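Local coordinates for protein toll-like receptor 13 (Mus musculus, PDB 4Z0C) that recognises bacterial 23S ribosomal RNA as a Toll-like receptor of innate immunity and signals through MYD88 and TRAF6 to activate NF-kappa-B, here seen as its RNA-bound leucine-rich ectodomain, at residues A[121-126]-A[148-153]; A[310-315]-A[335-340]; A[418-423]-A[441-446]; A[612-617]-A[636-641]. All coordinates share one frame; numbering follows the deposited sequence.

Interaction 1: residues A[121-126]-A[148-153]; sequences IHKDAF and ILEAVQ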
# COMPACT_ATOMS: atom_id res chain seq x y z
N ILE A 121 -44.36 -23.67 -10.89
CA ILE A 121 -44.30 -23.22 -12.27
C ILE A 121 -45.52 -23.77 -12.97
O ILE A 121 -45.78 -24.98 -12.91
CB ILE A 121 -43.05 -23.75 -12.99
CG1 ILE A 121 -41.77 -23.32 -12.25
CG2 ILE A 121 -43.04 -23.27 -14.43
CD1 ILE A 121 -40.50 -23.67 -13.00
N HIS A 122 -46.27 -22.90 -13.64
CA HIS A 122 -47.48 -23.34 -14.31
C HIS A 122 -47.12 -24.37 -15.38
O HIS A 122 -46.09 -24.25 -16.06
CB HIS A 122 -48.25 -22.18 -14.94
CG HIS A 122 -49.58 -22.60 -15.49
ND1 HIS A 122 -49.74 -23.05 -16.78
CD2 HIS A 122 -50.80 -22.67 -14.91
CE1 HIS A 122 -51.01 -23.36 -16.99
NE2 HIS A 122 -51.67 -23.14 -15.86
N LYS A 123 -47.97 -25.39 -15.49
CA LYS A 123 -47.80 -26.49 -16.43
C LYS A 123 -47.40 -26.05 -17.83
O LYS A 123 -46.60 -26.71 -18.50
CB LYS A 123 -49.10 -27.28 -16.52
CG LYS A 123 -48.95 -28.67 -17.09
CD LYS A 123 -50.28 -29.43 -17.07
CE LYS A 123 -51.44 -28.54 -17.50
NZ LYS A 123 -51.79 -28.74 -18.93
N ASP A 124 -47.95 -24.93 -18.28
CA ASP A 124 -47.74 -24.47 -19.65
C ASP A 124 -46.84 -23.26 -19.76
O ASP A 124 -46.79 -22.61 -20.82
CB ASP A 124 -49.07 -24.14 -20.32
CG ASP A 124 -49.99 -25.33 -20.39
OD1 ASP A 124 -49.55 -26.39 -20.90
OD2 ASP A 124 -51.15 -25.21 -19.94
N ALA A 125 -46.13 -22.93 -18.68
CA ALA A 125 -45.28 -21.75 -18.69
C ALA A 125 -44.24 -21.80 -19.81
O ALA A 125 -44.03 -20.82 -20.50
CB ALA A 125 -44.64 -21.54 -17.35
N PHE A 126 -43.64 -22.97 -20.03
CA PHE A 126 -42.49 -23.09 -20.94
C PHE A 126 -42.79 -23.56 -22.37
O PHE A 126 -41.86 -23.77 -23.16
CB PHE A 126 -41.41 -23.99 -20.29
CG PHE A 126 -40.90 -23.48 -18.99
CD1 PHE A 126 -40.73 -22.11 -18.78
CD2 PHE A 126 -40.59 -24.35 -17.95
CE1 PHE A 126 -40.26 -21.63 -17.57
CE2 PHE A 126 -40.12 -23.87 -16.74
CZ PHE A 126 -39.95 -22.51 -16.55
N ILE A 148 -42.45 -29.36 -11.12
CA ILE A 148 -41.36 -28.94 -12.00
C ILE A 148 -41.30 -29.87 -13.21
O ILE A 148 -41.15 -29.41 -14.34
CB ILE A 148 -39.99 -28.93 -11.28
CG1 ILE A 148 -40.02 -28.02 -10.06
CG2 ILE A 148 -38.90 -28.48 -12.25
CD1 ILE A 148 -40.30 -26.58 -10.42
N LEU A 149 -41.41 -31.17 -12.97
CA LEU A 149 -41.43 -32.15 -14.06
C LEU A 149 -42.57 -31.91 -15.05
O LEU A 149 -42.38 -32.05 -16.26
CB LEU A 149 -41.47 -33.58 -13.52
CG LEU A 149 -40.13 -34.16 -13.08
CD1 LEU A 149 -40.34 -35.49 -12.39
CD2 LEU A 149 -39.21 -34.32 -14.27
N GLU A 150 -43.74 -31.56 -14.54
CA GLU A 150 -44.86 -31.19 -15.41
C GLU A 150 -44.49 -30.03 -16.31
O GLU A 150 -44.87 -29.99 -17.48
CB GLU A 150 -46.09 -30.82 -14.58
CG GLU A 150 -46.87 -32.00 -14.02
CD GLU A 150 -47.62 -32.77 -15.10
OE1 GLU A 150 -47.28 -33.95 -15.34
OE2 GLU A 150 -48.55 -32.20 -15.69
N ALA A 151 -43.74 -29.09 -15.75
CA ALA A 151 -43.45 -27.85 -16.45
C ALA A 151 -42.32 -28.01 -17.46
O ALA A 151 -42.25 -27.26 -18.43
CB ALA A 151 -43.14 -26.73 -15.47
N VAL A 152 -41.47 -29.00 -17.26
CA VAL A 152 -40.31 -29.16 -18.14
C VAL A 152 -40.28 -30.41 -19.02
O VAL A 152 -39.49 -30.47 -19.97
CB VAL A 152 -38.97 -29.02 -17.34
CG1 VAL A 152 -38.91 -27.69 -16.61
CG2 VAL A 152 -38.77 -30.18 -16.39
N GLN A 153 -41.12 -31.41 -18.72
CA GLN A 153 -41.01 -32.72 -19.39
C GLN A 153 -41.24 -32.70 -20.92
O GLN A 153 -40.73 -33.56 -21.64
CB GLN A 153 -41.93 -33.75 -18.72
CG GLN A 153 -43.44 -33.49 -18.91
CD GLN A 153 -44.33 -34.45 -18.10
OE1 GLN A 153 -43.92 -35.56 -17.77
NE2 GLN A 153 -45.53 -34.00 -17.77
O HOH W 1 -44.29 -25.28 -19.51

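Interaction 2: residues A[310-315]-A[335-340]; sequences LGQNSD and LNKCQL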
# COMPACT_ATOMS: atom_id res chain seq x y z
N LEU A 310 -7.54 -36.20 -3.29
CA LEU A 310 -7.55 -36.55 -1.87
C LEU A 310 -7.52 -35.33 -0.95
O LEU A 310 -7.11 -35.43 0.20
CB LEU A 310 -6.39 -37.48 -1.53
CG LEU A 310 -6.55 -38.94 -1.99
CD1 LEU A 310 -5.24 -39.72 -1.82
CD2 LEU A 310 -7.68 -39.60 -1.23
N GLY A 311 -7.95 -34.19 -1.47
CA GLY A 311 -7.94 -32.96 -0.70
C GLY A 311 -8.71 -33.00 0.61
O GLY A 311 -9.75 -33.64 0.69
N GLN A 312 -8.19 -32.30 1.61
CA GLN A 312 -8.83 -32.18 2.93
C GLN A 312 -8.89 -33.49 3.72
O GLN A 312 -9.78 -33.67 4.56
CB GLN A 312 -10.22 -31.56 2.82
CG GLN A 312 -10.25 -30.11 2.33
CD GLN A 312 -11.65 -29.54 2.29
OE1 GLN A 312 -12.33 -29.61 1.27
NE2 GLN A 312 -12.11 -29.03 3.42
N ASN A 313 -7.97 -34.41 3.46
CA ASN A 313 -7.83 -35.59 4.32
C ASN A 313 -6.88 -35.34 5.47
O ASN A 313 -5.66 -35.55 5.37
CB ASN A 313 -7.45 -36.82 3.50
CG ASN A 313 -8.64 -37.39 2.74
OD1 ASN A 313 -9.60 -37.85 3.36
ND2 ASN A 313 -8.60 -37.33 1.41
N SER A 314 -7.46 -34.88 6.58
CA SER A 314 -6.72 -34.37 7.72
C SER A 314 -5.79 -35.39 8.39
O SER A 314 -4.86 -35.02 9.11
CB SER A 314 -7.70 -33.77 8.73
OG SER A 314 -8.84 -34.60 8.90
N ASP A 315 -6.02 -36.68 8.16
CA ASP A 315 -5.16 -37.72 8.73
C ASP A 315 -3.93 -38.04 7.89
O ASP A 315 -3.14 -38.93 8.24
CB ASP A 315 -5.95 -39.00 9.01
CG ASP A 315 -6.79 -38.91 10.27
OD1 ASP A 315 -6.57 -37.98 11.08
OD2 ASP A 315 -7.69 -39.76 10.45
N LEU A 335 -3.53 -33.41 -3.36
CA LEU A 335 -3.31 -33.67 -1.94
C LEU A 335 -3.30 -32.35 -1.16
O LEU A 335 -2.67 -32.23 -0.12
CB LEU A 335 -1.99 -34.40 -1.74
CG LEU A 335 -2.03 -35.89 -2.07
CD1 LEU A 335 -0.63 -36.47 -2.20
CD2 LEU A 335 -2.82 -36.60 -1.00
N ASN A 336 -4.02 -31.36 -1.68
CA ASN A 336 -4.17 -30.07 -1.05
C ASN A 336 -5.06 -30.05 0.23
O ASN A 336 -5.96 -30.85 0.37
CB ASN A 336 -4.68 -29.05 -2.09
CG ASN A 336 -6.05 -29.41 -2.63
OD1 ASN A 336 -6.26 -30.50 -3.18
ND2 ASN A 336 -7.00 -28.51 -2.45
N LYS A 337 -4.76 -29.12 1.15
CA LYS A 337 -5.54 -28.92 2.38
C LYS A 337 -5.60 -30.14 3.29
O LYS A 337 -6.56 -30.30 4.04
CB LYS A 337 -6.98 -28.44 2.11
CG LYS A 337 -7.16 -27.09 1.42
CD LYS A 337 -8.62 -26.62 1.65
CE LYS A 337 -9.12 -25.57 0.67
NZ LYS A 337 -8.09 -25.04 -0.27
N CYS A 338 -4.60 -31.00 3.23
CA CYS A 338 -4.45 -32.05 4.23
C CYS A 338 -3.60 -31.49 5.39
O CYS A 338 -3.60 -30.29 5.63
CB CYS A 338 -3.78 -33.27 3.62
SG CYS A 338 -4.72 -34.00 2.25
N GLN A 339 -2.87 -32.35 6.08
CA GLN A 339 -1.97 -31.88 7.15
C GLN A 339 -0.55 -32.37 6.90
O GLN A 339 0.19 -32.63 7.82
CB GLN A 339 -2.45 -32.39 8.51
CG GLN A 339 -3.85 -31.92 8.89
CD GLN A 339 -3.87 -30.44 9.22
OE1 GLN A 339 -3.01 -29.95 9.94
NE2 GLN A 339 -4.85 -29.73 8.69
N LEU A 340 -0.17 -32.48 5.64
CA LEU A 340 1.11 -33.07 5.28
C LEU A 340 2.26 -32.18 5.70
O LEU A 340 2.26 -30.97 5.41
CB LEU A 340 1.16 -33.30 3.77
CG LEU A 340 0.21 -34.37 3.24
CD1 LEU A 340 0.06 -34.26 1.73
CD2 LEU A 340 0.71 -35.77 3.66

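Interaction 3: residues A[418-423]-A[441-446]; sequences YSFTQF and HGTFRP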
# COMPACT_ATOMS: atom_id res chain seq x y z
N TYR A 418 20.79 -20.67 -7.96
CA TYR A 418 20.80 -22.12 -7.86
C TYR A 418 19.42 -22.68 -7.59
O TYR A 418 19.25 -23.89 -7.43
CB TYR A 418 21.75 -22.60 -6.75
CG TYR A 418 23.18 -22.11 -6.89
CD1 TYR A 418 23.95 -22.46 -7.99
CD2 TYR A 418 23.76 -21.34 -5.89
CE1 TYR A 418 25.26 -22.02 -8.12
CE2 TYR A 418 25.06 -20.90 -5.99
CZ TYR A 418 25.81 -21.24 -7.11
OH TYR A 418 27.11 -20.81 -7.21
N SER A 419 18.42 -21.81 -7.57
CA SER A 419 17.09 -22.21 -7.13
C SER A 419 16.28 -22.92 -8.22
O SER A 419 15.37 -23.69 -7.90
CB SER A 419 16.31 -20.99 -6.63
OG SER A 419 16.94 -20.38 -5.51
N PHE A 420 16.58 -22.66 -9.49
CA PHE A 420 15.76 -23.19 -10.61
C PHE A 420 16.52 -23.89 -11.74
O PHE A 420 16.11 -23.85 -12.89
CB PHE A 420 14.90 -22.07 -11.22
CG PHE A 420 14.08 -21.33 -10.22
CD1 PHE A 420 12.93 -21.90 -9.68
CD2 PHE A 420 14.47 -20.07 -9.79
CE1 PHE A 420 12.19 -21.22 -8.74
CE2 PHE A 420 13.73 -19.38 -8.85
CZ PHE A 420 12.60 -19.95 -8.32
N THR A 421 17.60 -24.57 -11.39
CA THR A 421 18.44 -25.24 -12.38
C THR A 421 17.76 -26.47 -13.00
O THR A 421 18.11 -26.91 -14.09
CB THR A 421 19.76 -25.65 -11.72
OG1 THR A 421 20.36 -24.48 -11.16
CG2 THR A 421 20.71 -26.30 -12.72
N GLN A 422 16.79 -27.03 -12.29
CA GLN A 422 16.18 -28.28 -12.71
C GLN A 422 14.95 -28.12 -13.61
O GLN A 422 14.30 -29.12 -13.97
CB GLN A 422 15.82 -29.09 -11.46
CG GLN A 422 16.99 -29.25 -10.52
CD GLN A 422 18.09 -30.06 -11.16
OE1 GLN A 422 17.90 -31.22 -11.50
NE2 GLN A 422 19.25 -29.44 -11.34
N PHE A 423 14.64 -26.89 -14.02
CA PHE A 423 13.42 -26.65 -14.78
C PHE A 423 13.65 -26.02 -16.15
O PHE A 423 13.09 -24.96 -16.43
CB PHE A 423 12.47 -25.75 -13.98
CG PHE A 423 12.23 -26.22 -12.58
CD1 PHE A 423 11.94 -27.55 -12.32
CD2 PHE A 423 12.30 -25.34 -11.51
CE1 PHE A 423 11.73 -27.98 -11.01
CE2 PHE A 423 12.09 -25.78 -10.21
CZ PHE A 423 11.80 -27.09 -9.96
N HIS A 441 21.43 -11.46 -8.98
CA HIS A 441 21.76 -11.65 -10.39
C HIS A 441 21.72 -13.14 -10.74
O HIS A 441 22.13 -14.00 -9.94
CB HIS A 441 23.16 -11.10 -10.71
CG HIS A 441 24.28 -11.92 -10.13
ND1 HIS A 441 24.62 -11.87 -8.80
CD2 HIS A 441 25.13 -12.80 -10.71
CE1 HIS A 441 25.63 -12.70 -8.57
NE2 HIS A 441 25.96 -13.27 -9.72
N GLY A 442 21.19 -13.43 -11.92
CA GLY A 442 21.17 -14.77 -12.45
C GLY A 442 20.18 -15.72 -11.82
O GLY A 442 20.22 -16.93 -12.12
N THR A 443 19.30 -15.21 -10.96
CA THR A 443 18.37 -16.08 -10.23
C THR A 443 17.54 -16.96 -11.17
O THR A 443 17.26 -18.10 -10.84
CB THR A 443 17.44 -15.30 -9.27
OG1 THR A 443 18.21 -14.76 -8.19
CG2 THR A 443 16.36 -16.22 -8.68
N PHE A 444 17.19 -16.42 -12.34
CA PHE A 444 16.35 -17.13 -13.31
C PHE A 444 17.11 -17.52 -14.58
O PHE A 444 16.49 -17.85 -15.58
CB PHE A 444 15.11 -16.30 -13.69
CG PHE A 444 14.44 -15.64 -12.52
CD1 PHE A 444 13.62 -16.37 -11.67
CD2 PHE A 444 14.65 -14.30 -12.25
CE1 PHE A 444 13.02 -15.77 -10.58
CE2 PHE A 444 14.04 -13.68 -11.17
CZ PHE A 444 13.22 -14.43 -10.32
N ARG A 445 18.44 -17.45 -14.54
CA ARG A 445 19.27 -17.80 -15.70
C ARG A 445 18.93 -19.12 -16.40
O ARG A 445 18.91 -19.15 -17.63
CB ARG A 445 20.76 -17.81 -15.32
CG ARG A 445 21.55 -16.63 -15.84
CD ARG A 445 22.73 -17.08 -16.70
NE ARG A 445 22.32 -17.45 -18.06
CZ ARG A 445 22.30 -16.61 -19.10
NH1 ARG A 445 22.67 -15.34 -18.93
NH2 ARG A 445 21.91 -17.03 -20.30
N PRO A 446 18.67 -20.21 -15.64
CA PRO A 446 18.36 -21.48 -16.30
C PRO A 446 17.02 -21.52 -17.03
O PRO A 446 16.86 -22.37 -17.89
CB PRO A 446 18.32 -22.48 -15.14
CG PRO A 446 19.10 -21.84 -14.05
CD PRO A 446 18.84 -20.39 -14.19
O HOH W 2 18.00 -20.75 -10.86

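Interaction 4: residues A[612-617]-A[636-641]; sequences NNNLES and FNNLKV. With nucleotides of chain C.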
# COMPACT_ATOMS: atom_id res chain seq x y z
N ASN A 612 -11.90 11.33 -13.52
CA ASN A 612 -11.74 11.50 -12.08
C ASN A 612 -10.48 12.28 -11.73
O ASN A 612 -9.72 11.91 -10.83
CB ASN A 612 -11.73 10.15 -11.37
CG ASN A 612 -12.68 10.11 -10.19
OD1 ASN A 612 -12.44 10.74 -9.16
ND2 ASN A 612 -13.78 9.37 -10.35
N ASN A 613 -10.23 13.35 -12.47
CA ASN A 613 -9.08 14.18 -12.21
C ASN A 613 -9.51 15.54 -11.72
O ASN A 613 -8.68 16.41 -11.51
CB ASN A 613 -8.24 14.33 -13.45
CG ASN A 613 -7.34 13.16 -13.68
OD1 ASN A 613 -6.65 12.73 -12.77
ND2 ASN A 613 -7.36 12.62 -14.89
N ASN A 614 -10.82 15.72 -11.54
CA ASN A 614 -11.36 17.02 -11.13
C ASN A 614 -10.87 18.21 -11.96
O ASN A 614 -10.67 19.29 -11.43
CB ASN A 614 -11.11 17.26 -9.64
CG ASN A 614 -12.25 16.78 -8.76
OD1 ASN A 614 -12.64 17.47 -7.83
ND2 ASN A 614 -12.80 15.61 -9.07
N LEU A 615 -10.66 17.98 -13.25
CA LEU A 615 -10.27 19.04 -14.19
C LEU A 615 -11.31 20.17 -14.21
O LEU A 615 -12.51 19.91 -14.23
CB LEU A 615 -10.15 18.47 -15.60
CG LEU A 615 -8.82 18.01 -16.20
CD1 LEU A 615 -7.75 17.73 -15.15
CD2 LEU A 615 -9.03 16.79 -17.12
N GLU A 616 -10.85 21.42 -14.23
CA GLU A 616 -11.75 22.57 -14.22
C GLU A 616 -11.93 23.20 -15.62
O GLU A 616 -12.96 23.79 -15.92
CB GLU A 616 -11.28 23.60 -13.19
CG GLU A 616 -12.38 24.04 -12.24
CD GLU A 616 -12.30 23.33 -10.89
OE1 GLU A 616 -11.32 22.59 -10.69
OE2 GLU A 616 -13.23 23.47 -10.06
N SER A 617 -10.92 23.02 -16.47
CA SER A 617 -10.90 23.56 -17.82
C SER A 617 -10.11 22.61 -18.71
O SER A 617 -9.48 21.68 -18.21
CB SER A 617 -10.20 24.93 -17.86
OG SER A 617 -10.64 25.75 -16.80
N PHE A 636 -16.30 12.31 -14.67
CA PHE A 636 -15.99 12.71 -13.29
C PHE A 636 -14.90 13.78 -13.18
O PHE A 636 -13.89 13.60 -12.50
CB PHE A 636 -15.65 11.48 -12.43
CG PHE A 636 -16.79 10.49 -12.31
CD1 PHE A 636 -18.08 10.93 -12.03
CD2 PHE A 636 -16.57 9.13 -12.48
CE1 PHE A 636 -19.12 10.04 -11.91
CE2 PHE A 636 -17.62 8.23 -12.38
CZ PHE A 636 -18.90 8.68 -12.08
N ASN A 637 -15.10 14.90 -13.86
CA ASN A 637 -14.27 16.07 -13.65
C ASN A 637 -15.16 17.24 -13.28
O ASN A 637 -16.33 17.04 -12.94
CB ASN A 637 -13.44 16.38 -14.88
CG ASN A 637 -12.30 15.41 -15.07
OD1 ASN A 637 -11.26 15.50 -14.39
ND2 ASN A 637 -12.48 14.47 -15.99
N ASN A 638 -14.60 18.45 -13.31
CA ASN A 638 -15.34 19.67 -13.00
C ASN A 638 -15.47 20.61 -14.18
O ASN A 638 -15.48 21.82 -14.01
CB ASN A 638 -14.72 20.39 -11.80
CG ASN A 638 -14.95 19.63 -10.49
OD1 ASN A 638 -15.88 18.82 -10.40
ND2 ASN A 638 -14.10 19.89 -9.49
N LEU A 639 -15.56 20.04 -15.38
CA LEU A 639 -15.70 20.82 -16.61
C LEU A 639 -17.04 21.54 -16.61
O LEU A 639 -18.07 20.93 -16.32
CB LEU A 639 -15.59 19.91 -17.82
CG LEU A 639 -14.26 19.73 -18.55
CD1 LEU A 639 -13.06 20.19 -17.77
CD2 LEU A 639 -14.09 18.28 -18.94
N LYS A 640 -17.02 22.84 -16.91
CA LYS A 640 -18.22 23.68 -16.92
C LYS A 640 -18.73 23.96 -18.34
O LYS A 640 -19.92 24.20 -18.56
CB LYS A 640 -17.96 25.02 -16.22
CG LYS A 640 -17.83 24.95 -14.70
CD LYS A 640 -16.42 25.36 -14.25
CE LYS A 640 -16.14 26.82 -14.63
NZ LYS A 640 -14.73 27.28 -14.38
N VAL A 641 -17.81 23.94 -19.29
CA VAL A 641 -18.11 24.30 -20.66
C VAL A 641 -17.38 23.39 -21.62
O VAL A 641 -16.19 23.13 -21.45
CB VAL A 641 -17.67 25.78 -20.95
CG1 VAL A 641 -17.68 26.09 -22.45
CG2 VAL A 641 -18.54 26.77 -20.18
P G C 8 -18.78 4.32 -12.90
OP1 G C 8 -20.25 4.42 -12.68
OP2 G C 8 -18.11 4.94 -14.07
O5' G C 8 -18.16 4.96 -11.58
C5' G C 8 -18.43 4.36 -10.32
C4' G C 8 -17.69 5.03 -9.19
O4' G C 8 -16.26 4.76 -9.31
C3' G C 8 -17.84 6.55 -9.13
O3' G C 8 -18.20 6.95 -7.82
C2' G C 8 -16.45 7.07 -9.46
O2' G C 8 -16.10 8.27 -8.80
C1' G C 8 -15.55 5.93 -9.02
N9 G C 8 -14.26 5.95 -9.71
C8 G C 8 -13.04 6.04 -9.09
N7 G C 8 -12.06 6.13 -9.94
C5 G C 8 -12.67 6.14 -11.20
C6 G C 8 -12.10 6.21 -12.50
O6 G C 8 -10.91 6.30 -12.83
N1 G C 8 -13.07 6.18 -13.50
C2 G C 8 -14.41 6.10 -13.26
N2 G C 8 -15.20 6.10 -14.36
N3 G C 8 -14.95 6.03 -12.05
C4 G C 8 -14.03 6.05 -11.07
O HOH W 3 -15.07 24.36 -17.89

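Interaction 1: residues A[121-126]-A[148-153]
Lys123 and Ala151 bring the two backbones nearest, with 4.6 Å between Lys123 CA and Ala151 CA, where a type I turn running from His122 to Ala125 faces the helix that begins at residue 145. No direct backbone bond joins them; a water does. It donates to Lys123 O at 2.9 Å and to Ala151 O at 3.0 Å. Phe126 N donates to the same water, although the modelled separation is short enough to make the water position doubtful. Ala151 is the pivot of the apolar contact: its CB meets Ile121 CG2 at 3.6 Å. Farther back along the helix, Ile121 CD1 reaches Ile148 CD1 at 3.9 Å. Phe126 turns its rim to the helix, with CD2 3.4 Å from Ala151 O, which lies near the ring plane, and 4.0 Å from Val152 CG1. Its CG stands opposite its own carbonyl carbon (chi1 -60°), which carries the ring alongside Val152 while Ala125 CB rests over one face. On the outer side Lys123 CD lies 3.5 Å from Glu150 OE2, the two stems side by side. The lysine then bends, and its ammonium forms a long salt bridge with Asp124; Glu150 is instead paired with Arg176. Inward, Phe126 and Val152 both rest on Leu135 of strand 134-136, while His122 bonds through its backbone to Val98 and Leu149 packs on Leu178.

Interaction 2: residues A[310-315]-A[335-340]
Leu310 and Leu335 occupy equivalent places in consecutive leucine-rich repeats, LRR 12 and LRR 13, just where the chain leaves each strand, and their side chains run alongside one another with Leu310 CB 3.7 Å from Leu335 CD2. The loops are joined by one firm bond: Gln312 N donates to Asn336 O at 2.9 Å, with an N-H...O angle of 155°, in the carbonyl plane. Two CA-H...O contacts accompany it: Gly311 CA to Asn336 O at 3.1 Å, the more bent, and Gln312 CA to Lys337 O, also 3.1 Å. With its CG opposite the carbonyl carbon (chi1 -65°), Gln312 extends its stem beside that of Lys337, Gln312 CG 3.7 Å from Lys337 CB. Cys338 tucks its SG 3.5 Å from Leu310 O and sets its CB 3.4 Å from Asn313 O. A type II turn from Leu310 to Asn313 shapes the first loop, and Asn313 holds it from within: ND2 donates to Leu310 O at 2.7 Å, approaching from above the carbonyl plane. The same amide reaches back to Phe286 O and Val290 N, and Asn362 does likewise for Leu335 O and Leu340 N. A GlcNAc touches Ser314 and Asp315. Such buried asparagines, one repeat reaching for the loop before it, belong to the LxLxxNxL signature of leucine-rich repeats, and Cys338 fills its familiar asparagine-or-cysteine position.

Interaction 3: residues A[418-423]-A[441-446]
Phe420 and Pro446 make the closest direct contact, Pro446 CB lying 3.4 Å from Phe420 O while the proline CG rests 3.8 Å from Thr421 CA. A single water links the backbones: Phe420 N donates to it at 2.7 Å, and it passes a hydrogen to Thr443 O at 2.8 Å. That same carbonyl oxygen sits at the edge of the Phe420 ring, near its plane and 3.6 Å from CD2. Deeper in, the side chains of Phe420 and Phe444 lie side by side, pointing the same way, with CE2 of Phe420 4.1 Å from CE1 of Phe444. With OG1 opposite the carbonyl carbon (chi1 -68°), Thr443 places CG2 opposite its backbone N, over the centre of the Phe444 ring and near Phe420 CE2. In the second shell, Ser419 CB lies over one face of Phe420, and Leu447 packs against this ring as well. Thr443 OG1 is bonded to Asn440 O and Ser419 OG to Asp416 N, ties to the residues before each segment. Type I turns run from Phe420 to Phe423 and from Gly442 to Arg445, the second closed by Arg445 N to Gly442 O. Phenylalanines in equivalent places of successive repeats, packed toward the convex side, are consistent with the phenylalanine spine of leucine-rich repeat proteins.

Interaction 4: residues A[612-617]-A[636-641]
Asn637 and Leu615 mark the tight part of this contact, where the two segments run side by side and nearly parallel, their end-to-end directions 16° apart. With CG opposite its carbonyl carbon (chi1 -74°), Asn637 turns its amide to the 612-617 loop. There its buried OD1 is taken by two backbone N-H groups: Leu615 N at 2.8 Å and 169°, and Asn613 N in a weaker, more bent bond of 3.1 Å. Its ND2 is spent on Leu634 O and Leu610 O, so both ends of the amide are held. In return Asn638 N donates to Leu615 O at 2.7 Å, and Leu615 CB meets Leu639 CD1 at 4.0 Å. Asn613 plays the same part one repeat earlier, bonded to Thr585 and Ile582; these are the asparagines of the LxLxxN signature in LRR 24 and LRR 25.

Matters loosen towards the other face. Asn638 ND2 reaches Asn614 OD1 only weakly, at 3.3 Å, and the Glu616 carboxylate runs beside Asn638 without bonding to it. Asn614 and Asn638 each pack on their counterparts in the second subunit, whose Lys662 makes a long, weak ion pair with Glu616. Near the exposed Lys640 a water donates to Glu616 O and accepts from Lys640 N at 2.7 Å.

At the far end lies the RNA. Phe636 CE2 is 3.4 Å from C2' of G8 of chain C, and O2' of that nucleotide sits over one ring face. The well-bonded amide of Asn637 thus ties the two loops together, whereas the aromatic ring meets the sugar by van der Waals packing around its 2'-hydroxyl, consistent with a surface suited to RNA.

In the fold
From the N terminus the four contacts follow in series: each closes its own loop of about twenty residues before the next opens, and none nests or crosses. Interaction 1 joins LRR 4 to LRR 5, interaction 2 LRR 12 to LRR 13, interaction 3 LRR 16 to LRR 17 and interaction 4 LRR 24 to LRR 25, always neighbouring coils of one solenoid. Interactions 1 and 3 lie on opposite sides of the chain's centre, as do 2 and 4, so they are spread widely round the curved ectodomain. Centres are about 31 Å apart between 2 and 3 and about 63 Å between 1 and 3. Interaction 4 alone includes both bound RNA and the second subunit.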